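Local coordinates for leucine aminopeptidase 2 (PDB 2XQ0), which removes N-terminal residues as a zinc aminopeptidase that prefers di- and tripeptides, and has a low epoxide hydrolase activity in vitro, at residues N318-L322 with L426-F431; S216-G220 with Q236-E240; T343-L349 with F466-A471; K489-F494 with V538-A542. One frame throughout, in Å; residues are numbered along the deposited sequence.

How the contacts relate
From the N terminus, contact 2 comes first and closes a short loop of 15 residues, bringing helix 229-239 back against edge strand 215-220 of the five-stranded mixed sheet. Contacts 1 and 3 follow and cross: 318-322 and 343-349 come in turn, then their partners 426-431 and 466-471, with more than 100 residues in each loop. Contact 1 joins the starts of helices 321-339 and 428-438; contact 3 sets helix 341-360 against the entry to helix 469-484. Contact 4 closes a loop of 43 residues farther downstream, pairing helices 491-497 and 537-546, with its centre about 53 Å from that of contact 1. None of the four touches another.

Contact 1: residues N318-L322 with L426-F431; sequences NHFWL and LDTFQF
His319 lays its imidazole against the start of helix 428-438 in the peptidase M1 domain, where Asp427 is the N-cap and forms a capping box with Gln430. Asp427 CB lies over one ring face, 3.8 Å from the His319 ring centroid and almost on the normal, a CH-pi contact. At the ring edge, His319 ND1 and Thr428 OG1 share a hydrogen bond of 2.8 Å. A chi1 of -55° sets the His319 ring beside Thr428, and a chi2 of -85° turns its ND1 edge to the hydroxyl, while NE2 is hydrogen-bonded to Glu16; held at both nitrogens, the ring is probably fixed in its rotation. Phe320, which does not touch 426-431, meets the bound bestatin. Trp321 returns to the contact: its NE1 donates to Thr428 OG1 over 3.0 Å, with the oxygen near the indole plane. One buried hydroxyl thus takes part in two ring-nitrogen bonds, tying two aromatic side chains to the first turn of the helix. The far end of the same indole presents its edge to the face of Phe431, a T-shaped pair with planes at 87°. CH2 of Trp321 makes the closest approach, 3.6 Å from Phe431 CE2. Trp321 and Leu322 lie in the helix that carries the zinc ligand Glu324, and the Trp321 side chain is about 11 Å from the zinc ion. Leu322 divides its branches: CD2 sits over the rim of one indole face and reaches Phe431 CB at 3.9 Å, whereas CD1 lies 3.6 Å from the carbonyl carbon C of Asp427.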
# COMPACT_ATOMS: atom_id res chain seq x y z
N ASN A 318 -4.86 4.07 14.54
CA ASN A 318 -5.42 5.42 14.67
C ASN A 318 -4.51 6.49 14.12
O ASN A 318 -4.96 7.58 13.81
CB ASN A 318 -5.66 5.77 16.14
CG ASN A 318 -6.89 5.13 16.71
OD1 ASN A 318 -7.67 4.50 16.00
ND2 ASN A 318 -7.11 5.35 18.00
N HIS A 319 -3.21 6.19 14.04
CA HIS A 319 -2.20 7.18 13.64
C HIS A 319 -1.48 6.74 12.35
O HIS A 319 -0.30 7.01 12.14
CB HIS A 319 -1.20 7.39 14.78
CG HIS A 319 -1.87 7.78 16.06
ND1 HIS A 319 -2.19 9.08 16.37
CD2 HIS A 319 -2.34 7.02 17.08
CE1 HIS A 319 -2.81 9.12 17.53
NE2 HIS A 319 -2.92 7.88 17.98
N PHE A 320 -2.23 6.03 11.52
CA PHE A 320 -1.75 5.48 10.26
C PHE A 320 -1.18 6.56 9.34
O PHE A 320 -0.31 6.29 8.51
CB PHE A 320 -2.90 4.74 9.57
CG PHE A 320 -2.51 3.98 8.34
CD1 PHE A 320 -1.42 3.12 8.35
CD2 PHE A 320 -3.28 4.07 7.18
CE1 PHE A 320 -1.06 2.39 7.22
CE2 PHE A 320 -2.93 3.35 6.04
CZ PHE A 320 -1.82 2.50 6.07
N TRP A 321 -1.67 7.80 9.49
CA TRP A 321 -1.17 8.90 8.67
C TRP A 321 0.35 9.12 8.82
O TRP A 321 1.02 9.55 7.87
CB TRP A 321 -1.94 10.21 8.93
CG TRP A 321 -1.42 11.02 10.09
CD1 TRP A 321 -1.80 10.91 11.40
CD2 TRP A 321 -0.46 12.07 10.03
NE1 TRP A 321 -1.12 11.83 12.16
CE2 TRP A 321 -0.28 12.55 11.35
CE3 TRP A 321 0.29 12.65 9.00
CZ2 TRP A 321 0.60 13.60 11.66
CZ3 TRP A 321 1.17 13.69 9.30
CH2 TRP A 321 1.31 14.15 10.63
N LEU A 322 0.90 8.81 9.99
CA LEU A 322 2.34 8.97 10.23
C LEU A 322 3.14 8.09 9.30
O LEU A 322 4.25 8.43 8.91
CB LEU A 322 2.70 8.63 11.67
CG LEU A 322 2.29 9.69 12.71
CD1 LEU A 322 2.53 9.20 14.13
CD2 LEU A 322 3.04 10.99 12.43
N LEU A 426 5.42 5.33 17.44
CA LEU A 426 4.95 6.57 18.05
C LEU A 426 3.55 6.98 17.64
O LEU A 426 2.98 6.42 16.69
CB LEU A 426 5.91 7.72 17.75
CG LEU A 426 5.61 8.45 16.43
CD1 LEU A 426 6.32 9.78 16.40
CD2 LEU A 426 6.03 7.60 15.24
N ASP A 427 3.01 7.96 18.36
CA ASP A 427 1.70 8.51 18.04
C ASP A 427 1.84 9.96 17.54
O ASP A 427 2.92 10.53 17.52
CB ASP A 427 0.70 8.34 19.20
CG ASP A 427 1.10 9.11 20.45
OD1 ASP A 427 1.75 10.16 20.30
OD2 ASP A 427 0.75 8.69 21.58
N THR A 428 0.74 10.53 17.08
CA THR A 428 0.75 11.87 16.52
C THR A 428 1.23 12.89 17.55
O THR A 428 1.89 13.86 17.21
CB THR A 428 -0.68 12.24 16.14
OG1 THR A 428 -1.14 11.32 15.15
CG2 THR A 428 -0.74 13.65 15.61
N PHE A 429 0.88 12.65 18.81
CA PHE A 429 1.20 13.62 19.85
C PHE A 429 2.71 13.71 20.03
O PHE A 429 3.24 14.81 20.22
CB PHE A 429 0.49 13.24 21.16
CG PHE A 429 -0.98 13.01 20.97
CD1 PHE A 429 -1.83 14.08 20.74
CD2 PHE A 429 -1.51 11.73 20.98
CE1 PHE A 429 -3.17 13.88 20.54
CE2 PHE A 429 -2.86 11.52 20.78
CZ PHE A 429 -3.70 12.59 20.56
N GLN A 430 3.40 12.58 19.93
CA GLN A 430 4.85 12.58 20.03
C GLN A 430 5.47 13.26 18.79
O GLN A 430 6.50 13.93 18.88
CB GLN A 430 5.37 11.15 20.17
CG GLN A 430 4.88 10.42 21.43
CD GLN A 430 5.24 8.95 21.41
OE1 GLN A 430 4.54 8.14 20.81
NE2 GLN A 430 6.36 8.61 22.04
N PHE A 431 4.83 13.08 17.64
CA PHE A 431 5.26 13.79 16.43
C PHE A 431 5.22 15.29 16.72
O PHE A 431 6.19 16.00 16.48
CB PHE A 431 4.36 13.43 15.24
CG PHE A 431 4.44 14.41 14.08
CD1 PHE A 431 5.55 14.44 13.26
CD2 PHE A 431 3.40 15.28 13.82
CE1 PHE A 431 5.64 15.34 12.19
CE2 PHE A 431 3.47 16.18 12.75
CZ PHE A 431 4.60 16.21 11.94

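Contact 2: residues S216-G220 with Q236-E240; sequences SAPIG and QWEFE
Gln236 reaches from the last turns of helix 229-239 to Ala217 and Pro218 on edge strand 215-220, a strand that ends in a classic beta bulge at Ile219 and Gly220. From its CB the chain leaves on the side opposite the backbone N (chi1 -173°) and stays extended, which sends the amide across to the strand. CG passes near the Ile219 methyl CG2, with 4.1 Å between them. Next, CD of Gln236 rests against Ala217 CB at 3.7 Å. The amide then divides: OE1 accepts a hydrogen bond from Lys233 NZ of its own helix, and NE2 donates to Pro218 O over 3.0 Å, with an N-H...O angle of 157°. That bond lies in the carbonyl plane and close to the amide plane. A water also donates to Pro218 O and, at 2.7 Å, to Glu240 OE1, linking Glu240 to the same carbonyl. Beside this polar line, Ile219 and Phe239 run side by side, with Ile219 CG2 3.9 Å from Phe239 CB. Ile219 O meets Glu240 CA at 3.4 Å in a CA-H...O contact. The backbone of Ala217 pairs with Val225 of strand 223-227, consistent with the Pro218 carbonyl pointing away from that strand. The Pro218 carbonyl thus receives two donors, a side-chain amide and a water, and both lead back to the 236-240 segment.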
# COMPACT_ATOMS: atom_id res chain seq x y z
N SER A 216 16.16 -14.72 -10.09
CA SER A 216 16.55 -13.39 -9.70
C SER A 216 17.62 -12.82 -10.63
O SER A 216 18.33 -13.56 -11.31
CB SER A 216 17.07 -13.41 -8.27
OG SER A 216 18.31 -14.07 -8.23
N ALA A 217 17.73 -11.49 -10.63
CA ALA A 217 18.67 -10.76 -11.49
C ALA A 217 19.04 -9.43 -10.85
O ALA A 217 18.19 -8.78 -10.23
CB ALA A 217 18.06 -10.53 -12.86
N PRO A 218 20.30 -9.02 -10.97
CA PRO A 218 20.69 -7.75 -10.35
C PRO A 218 20.07 -6.53 -11.02
O PRO A 218 20.02 -6.44 -12.24
CB PRO A 218 22.20 -7.73 -10.53
CG PRO A 218 22.45 -8.60 -11.78
CD PRO A 218 21.43 -9.70 -11.64
N ILE A 219 19.59 -5.59 -10.22
CA ILE A 219 19.09 -4.33 -10.77
C ILE A 219 19.87 -3.14 -10.25
O ILE A 219 19.54 -2.00 -10.54
CB ILE A 219 17.59 -4.12 -10.50
CG1 ILE A 219 17.26 -4.38 -9.02
CG2 ILE A 219 16.77 -5.02 -11.40
CD1 ILE A 219 15.79 -4.18 -8.66
N GLY A 220 20.90 -3.40 -9.46
CA GLY A 220 21.76 -2.34 -8.95
C GLY A 220 22.80 -2.93 -8.02
O GLY A 220 22.75 -4.12 -7.74
N GLN A 236 14.01 -6.87 -14.95
CA GLN A 236 15.36 -6.33 -14.78
C GLN A 236 15.53 -5.04 -15.56
O GLN A 236 16.07 -4.05 -15.05
CB GLN A 236 16.42 -7.37 -15.18
CG GLN A 236 17.84 -6.94 -14.88
CD GLN A 236 18.87 -7.92 -15.41
OE1 GLN A 236 18.60 -8.68 -16.33
NE2 GLN A 236 20.05 -7.91 -14.81
N TRP A 237 15.04 -5.03 -16.79
CA TRP A 237 15.19 -3.85 -17.62
C TRP A 237 14.40 -2.69 -17.02
O TRP A 237 14.83 -1.55 -17.05
CB TRP A 237 14.74 -4.11 -19.06
CG TRP A 237 14.94 -2.91 -19.95
CD1 TRP A 237 16.06 -2.61 -20.67
CD2 TRP A 237 14.00 -1.86 -20.20
NE1 TRP A 237 15.88 -1.43 -21.35
CE2 TRP A 237 14.62 -0.95 -21.09
CE3 TRP A 237 12.70 -1.61 -19.77
CZ2 TRP A 237 13.97 0.20 -21.54
CZ3 TRP A 237 12.06 -0.46 -20.22
CH2 TRP A 237 12.70 0.43 -21.10
N GLU A 238 13.23 -2.99 -16.46
CA GLU A 238 12.34 -1.93 -16.00
C GLU A 238 12.93 -1.18 -14.80
O GLU A 238 12.68 0.01 -14.64
CB GLU A 238 10.95 -2.47 -15.67
CG GLU A 238 9.83 -1.42 -15.66
CD GLU A 238 9.16 -1.24 -17.04
OE1 GLU A 238 9.42 -2.07 -17.93
OE2 GLU A 238 8.37 -0.29 -17.21
N PHE A 239 13.74 -1.88 -14.00
CA PHE A 239 14.19 -1.34 -12.72
C PHE A 239 15.66 -0.96 -12.69
O PHE A 239 16.09 -0.17 -11.85
CB PHE A 239 13.96 -2.37 -11.60
CG PHE A 239 12.51 -2.67 -11.34
CD1 PHE A 239 11.58 -1.65 -11.28
CD2 PHE A 239 12.10 -3.97 -11.11
CE1 PHE A 239 10.24 -1.93 -11.02
CE2 PHE A 239 10.77 -4.25 -10.84
CZ PHE A 239 9.84 -3.23 -10.81
N GLU A 240 16.44 -1.56 -13.59
CA GLU A 240 17.90 -1.53 -13.44
C GLU A 240 18.50 -0.16 -13.72
O GLU A 240 19.66 0.08 -13.39
CB GLU A 240 18.59 -2.54 -14.37
CG GLU A 240 18.51 -2.15 -15.83
CD GLU A 240 19.04 -3.23 -16.79
OE1 GLU A 240 19.69 -4.20 -16.35
OE2 GLU A 240 18.78 -3.09 -17.99
O HOH W 1 21.17 -4.82 -14.24

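Contact 3: residues T343-L349 with F466-A471; sequences TRHFSAL and FITALA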
# COMPACT_ATOMS: atom_id res chain seq x y z
N THR A 343 7.03 18.34 -11.56
CA THR A 343 6.69 16.92 -11.46
C THR A 343 6.14 16.58 -10.07
O THR A 343 5.12 15.90 -9.95
CB THR A 343 7.92 16.04 -11.80
OG1 THR A 343 8.33 16.32 -13.14
CG2 THR A 343 7.59 14.56 -11.70
N ARG A 344 6.80 17.06 -9.01
CA ARG A 344 6.29 16.82 -7.66
C ARG A 344 4.87 17.36 -7.53
O ARG A 344 3.98 16.71 -6.98
CB ARG A 344 7.20 17.46 -6.59
CG ARG A 344 6.54 17.47 -5.20
CD ARG A 344 7.55 17.65 -4.07
NE ARG A 344 7.89 19.05 -3.84
CZ ARG A 344 7.83 19.64 -2.65
NH1 ARG A 344 7.42 18.94 -1.60
NH2 ARG A 344 8.15 20.91 -2.50
N HIS A 345 4.68 18.58 -8.01
CA HIS A 345 3.39 19.24 -7.90
C HIS A 345 2.32 18.55 -8.73
O HIS A 345 1.16 18.47 -8.32
CB HIS A 345 3.52 20.71 -8.29
CG HIS A 345 4.17 21.55 -7.24
ND1 HIS A 345 3.55 22.63 -6.66
CD2 HIS A 345 5.37 21.43 -6.62
CE1 HIS A 345 4.34 23.17 -5.75
NE2 HIS A 345 5.45 22.45 -5.70
N PHE A 346 2.69 18.06 -9.91
CA PHE A 346 1.73 17.31 -10.73
C PHE A 346 1.25 16.08 -9.95
O PHE A 346 0.07 15.75 -9.92
CB PHE A 346 2.38 16.87 -12.06
CG PHE A 346 1.47 16.06 -12.94
CD1 PHE A 346 0.42 16.67 -13.62
CD2 PHE A 346 1.64 14.70 -13.07
CE1 PHE A 346 -0.42 15.93 -14.43
CE2 PHE A 346 0.80 13.96 -13.88
CZ PHE A 346 -0.23 14.56 -14.56
N SER A 347 2.18 15.39 -9.32
CA SER A 347 1.80 14.21 -8.54
C SER A 347 0.82 14.60 -7.41
O SER A 347 -0.15 13.89 -7.14
CB SER A 347 3.07 13.51 -8.02
OG SER A 347 2.77 12.50 -7.08
N ALA A 348 1.04 15.75 -6.78
CA ALA A 348 0.19 16.21 -5.67
C ALA A 348 -1.19 16.56 -6.19
O ALA A 348 -2.19 16.42 -5.47
CB ALA A 348 0.80 17.43 -4.99
N LEU A 349 -1.25 17.04 -7.42
CA LEU A 349 -2.51 17.45 -8.04
C LEU A 349 -3.37 16.25 -8.33
O LEU A 349 -4.58 16.30 -8.17
CB LEU A 349 -2.26 18.16 -9.37
CG LEU A 349 -1.85 19.62 -9.39
CD1 LEU A 349 -1.44 20.00 -10.81
CD2 LEU A 349 -2.98 20.52 -8.90
N PHE A 466 -0.76 24.45 -6.02
CA PHE A 466 0.18 23.62 -6.76
C PHE A 466 0.55 24.21 -8.11
O PHE A 466 -0.27 24.84 -8.78
CB PHE A 466 -0.39 22.22 -6.97
CG PHE A 466 -0.53 21.44 -5.70
CD1 PHE A 466 0.53 21.34 -4.81
CD2 PHE A 466 -1.73 20.80 -5.39
CE1 PHE A 466 0.40 20.64 -3.64
CE2 PHE A 466 -1.86 20.08 -4.23
CZ PHE A 466 -0.79 20.00 -3.34
N ILE A 467 1.80 24.02 -8.49
CA ILE A 467 2.25 24.38 -9.84
C ILE A 467 1.49 23.48 -10.81
O ILE A 467 1.56 22.25 -10.72
CB ILE A 467 3.77 24.19 -9.97
CG1 ILE A 467 4.51 25.13 -9.00
CG2 ILE A 467 4.22 24.38 -11.43
CD1 ILE A 467 5.96 24.74 -8.79
N THR A 468 0.72 24.08 -11.72
CA THR A 468 -0.15 23.27 -12.58
C THR A 468 0.41 23.11 -13.98
O THR A 468 -0.27 22.60 -14.87
CB THR A 468 -1.55 23.87 -12.72
OG1 THR A 468 -1.47 25.09 -13.48
CG2 THR A 468 -2.16 24.15 -11.35
N ALA A 469 1.66 23.53 -14.18
CA ALA A 469 2.29 23.49 -15.50
C ALA A 469 2.08 22.18 -16.28
O ALA A 469 1.65 22.22 -17.43
CB ALA A 469 3.78 23.80 -15.38
N LEU A 470 2.37 21.04 -15.68
CA LEU A 470 2.32 19.77 -16.43
C LEU A 470 0.91 19.20 -16.61
O LEU A 470 0.74 18.13 -17.21
CB LEU A 470 3.24 18.71 -15.80
CG LEU A 470 4.71 19.10 -15.76
CD1 LEU A 470 5.53 18.06 -15.04
CD2 LEU A 470 5.25 19.36 -17.17
N ALA A 471 -0.09 19.90 -16.09
CA ALA A 471 -1.49 19.49 -16.23
C ALA A 471 -2.27 20.41 -17.17
O ALA A 471 -3.34 20.04 -17.67
CB ALA A 471 -2.18 19.43 -14.88
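Helix 341-360 passes the stretch that leads into helix 469-484 at two close points, His345 with Phe466 (CA atoms 5.5 Å apart) and Phe346 with Leu470 (CA atoms 6.2 Å apart). His345 supplies the polar link: Ile467 N donates to its ND1 over 2.9 Å at a nearly straight 172°, although the donor is somewhat tilted from the ring plane. The first torsion of His345 (-76°) brings the ring to the passing backbone, and the second turns ND1 to Ile467 N. Ile467 CD1 lies over the middle of one imidazole face, 3.7 Å from the His345 centroid, while Phe466 turns an edge toward the His345 face in an offset T-shaped pair with planes at 88°. A leucine in place of His345 would probably leave the amide of Ile467 without its acceptor and take away the flat ring that Ile467 CD1 and the Phe466 edge meet from opposite sides. Ala348 CB lies over one face of Phe466, making a CH-pi contact 3.6 Å from the Phe466 ring centroid. Leu349 and Phe466 run alongside each other head to tail, Leu349 CD2 3.7 Å from Phe466 CB, and Leu349 CD1 turns to Thr468. Farther along, the edge of Phe346 meets Ala471, with CE1 3.9 Å from Ala471 CB. On one flank, Phe394 of helix 388-403 touches both Ala348 and Phe466; on another, Leu513 of helix 508-519 touches both Phe346 and Ala471, so helix 341-360 of the peptidase M1 domain and the entry to helix 469-484 pack between helices 388-403 and 508-519.

Contact 4: residues K489-F494 with V538-A542; sequences KTTEDF and VASRA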
# COMPACT_ATOMS: atom_id res chain seq x y z
N LYS A 489 -18.55 16.66 -37.06
CA LYS A 489 -19.50 15.58 -37.30
C LYS A 489 -18.82 14.32 -37.81
O LYS A 489 -18.88 13.27 -37.16
CB LYS A 489 -20.61 16.03 -38.26
CG LYS A 489 -21.58 17.03 -37.63
CD LYS A 489 -22.11 16.49 -36.30
CE LYS A 489 -22.03 17.53 -35.19
NZ LYS A 489 -22.23 16.91 -33.84
N THR A 490 -18.15 14.44 -38.95
CA THR A 490 -17.49 13.30 -39.56
C THR A 490 -16.07 13.12 -39.04
O THR A 490 -15.43 14.08 -38.61
CB THR A 490 -17.41 13.45 -41.09
OG1 THR A 490 -16.32 14.30 -41.43
CG2 THR A 490 -18.71 14.03 -41.64
N THR A 491 -15.59 11.88 -39.09
CA THR A 491 -14.24 11.53 -38.65
C THR A 491 -13.22 12.41 -39.36
O THR A 491 -12.21 12.82 -38.77
CB THR A 491 -13.92 10.06 -38.98
OG1 THR A 491 -15.03 9.24 -38.61
CG2 THR A 491 -12.67 9.60 -38.24
N GLU A 492 -13.49 12.67 -40.64
CA GLU A 492 -12.66 13.56 -41.43
C GLU A 492 -12.51 14.91 -40.74
O GLU A 492 -11.40 15.46 -40.69
CB GLU A 492 -13.27 13.72 -42.83
CG GLU A 492 -13.04 15.07 -43.47
CD GLU A 492 -13.97 15.30 -44.64
OE1 GLU A 492 -14.63 14.34 -45.07
OE2 GLU A 492 -14.03 16.45 -45.14
N ASP A 493 -13.61 15.45 -40.22
CA ASP A 493 -13.59 16.73 -39.51
C ASP A 493 -12.61 16.62 -38.34
O ASP A 493 -11.75 17.48 -38.14
CB ASP A 493 -15.00 17.09 -38.99
CG ASP A 493 -15.95 17.56 -40.10
OD1 ASP A 493 -15.46 18.02 -41.15
OD2 ASP A 493 -17.19 17.46 -39.92
N PHE A 494 -12.74 15.54 -37.59
CA PHE A 494 -11.92 15.35 -36.40
C PHE A 494 -10.43 15.28 -36.72
O PHE A 494 -9.61 15.85 -35.99
CB PHE A 494 -12.39 14.13 -35.62
CG PHE A 494 -13.64 14.37 -34.82
CD1 PHE A 494 -14.88 14.02 -35.31
CD2 PHE A 494 -13.56 14.99 -33.58
CE1 PHE A 494 -16.02 14.25 -34.57
CE2 PHE A 494 -14.70 15.22 -32.84
CZ PHE A 494 -15.93 14.86 -33.33
N VAL A 538 -18.80 9.03 -33.25
CA VAL A 538 -17.80 9.42 -34.25
C VAL A 538 -16.60 10.09 -33.57
O VAL A 538 -15.45 9.82 -33.91
CB VAL A 538 -18.40 10.35 -35.33
CG1 VAL A 538 -17.38 10.62 -36.44
CG2 VAL A 538 -19.63 9.73 -35.91
N ALA A 539 -16.88 10.93 -32.58
CA ALA A 539 -15.83 11.58 -31.80
C ALA A 539 -15.06 10.59 -30.91
O ALA A 539 -13.83 10.62 -30.85
CB ALA A 539 -16.42 12.72 -30.96
N SER A 540 -15.79 9.72 -30.22
CA SER A 540 -15.13 8.82 -29.29
C SER A 540 -14.32 7.79 -30.07
O SER A 540 -13.20 7.44 -29.69
CB SER A 540 -16.15 8.16 -28.36
OG SER A 540 -17.14 7.48 -29.10
N ARG A 541 -14.87 7.32 -31.18
CA ARG A 541 -14.15 6.44 -32.10
C ARG A 541 -12.95 7.14 -32.77
O ARG A 541 -11.88 6.54 -32.92
CB ARG A 541 -15.10 5.85 -33.16
CG ARG A 541 -16.10 4.85 -32.57
CD ARG A 541 -17.05 4.30 -33.62
NE ARG A 541 -17.68 3.05 -33.19
CZ ARG A 541 -18.83 2.98 -32.53
NH1 ARG A 541 -19.49 4.08 -32.21
NH2 ARG A 541 -19.32 1.79 -32.18
N ALA A 542 -13.12 8.40 -33.17
CA ALA A 542 -12.03 9.19 -33.74
C ALA A 542 -10.90 9.38 -32.72
O ALA A 542 -9.72 9.29 -33.07
CB ALA A 542 -12.53 10.54 -34.23
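Phe494 turns one face of its ring to helix 537-546, and Ala539 lies over it: Ala539 CA is 3.9 Å from the Phe494 ring centroid, displaced toward the rim, in a CH-pi contact. The tip is packed tightly, with Phe494 CZ only 3.2 Å from Ala539 CB. With chi1 at -77°, the Phe494 ring swings across the small residues of the other helix while its base meets Ala542, CB to CB at 3.9 Å. An alanine in place of Phe494 would probably open a gap against Ala539 and remove the ring that Ala539 and Ala542 pack on. Val538 approaches differently, crossing Thr491 obliquely at the start of helix 491-497. Its CG1 branch, trans to the valine's own amide nitrogen, comes within 3.1 Å of Lys489 O and 3.5 Å of Thr491 OG1. Lys489 O also lies in the plane of the Phe494 ring, at its edge, so valine and phenylalanine border the same carbonyl. The turn that presents this surface is held by a capping box: Asp493 N donates to Thr490 OG1 over 3.2 Å, and Asp493 OD2 accepts a weak bond from Thr490 N. The carboxylate takes a further bond from Lys489 N through the anti lone pair of OD2. This packing lies far from the zinc site. Leu488, in the loop before helix 491-497, also touches Phe494, and Arg541 of helix 537-546, in the leukotriene A4 hydrolase C-terminal region, forms a salt bridge to Glu574, tying that helix to the segment between helices 557-569 and 576-582.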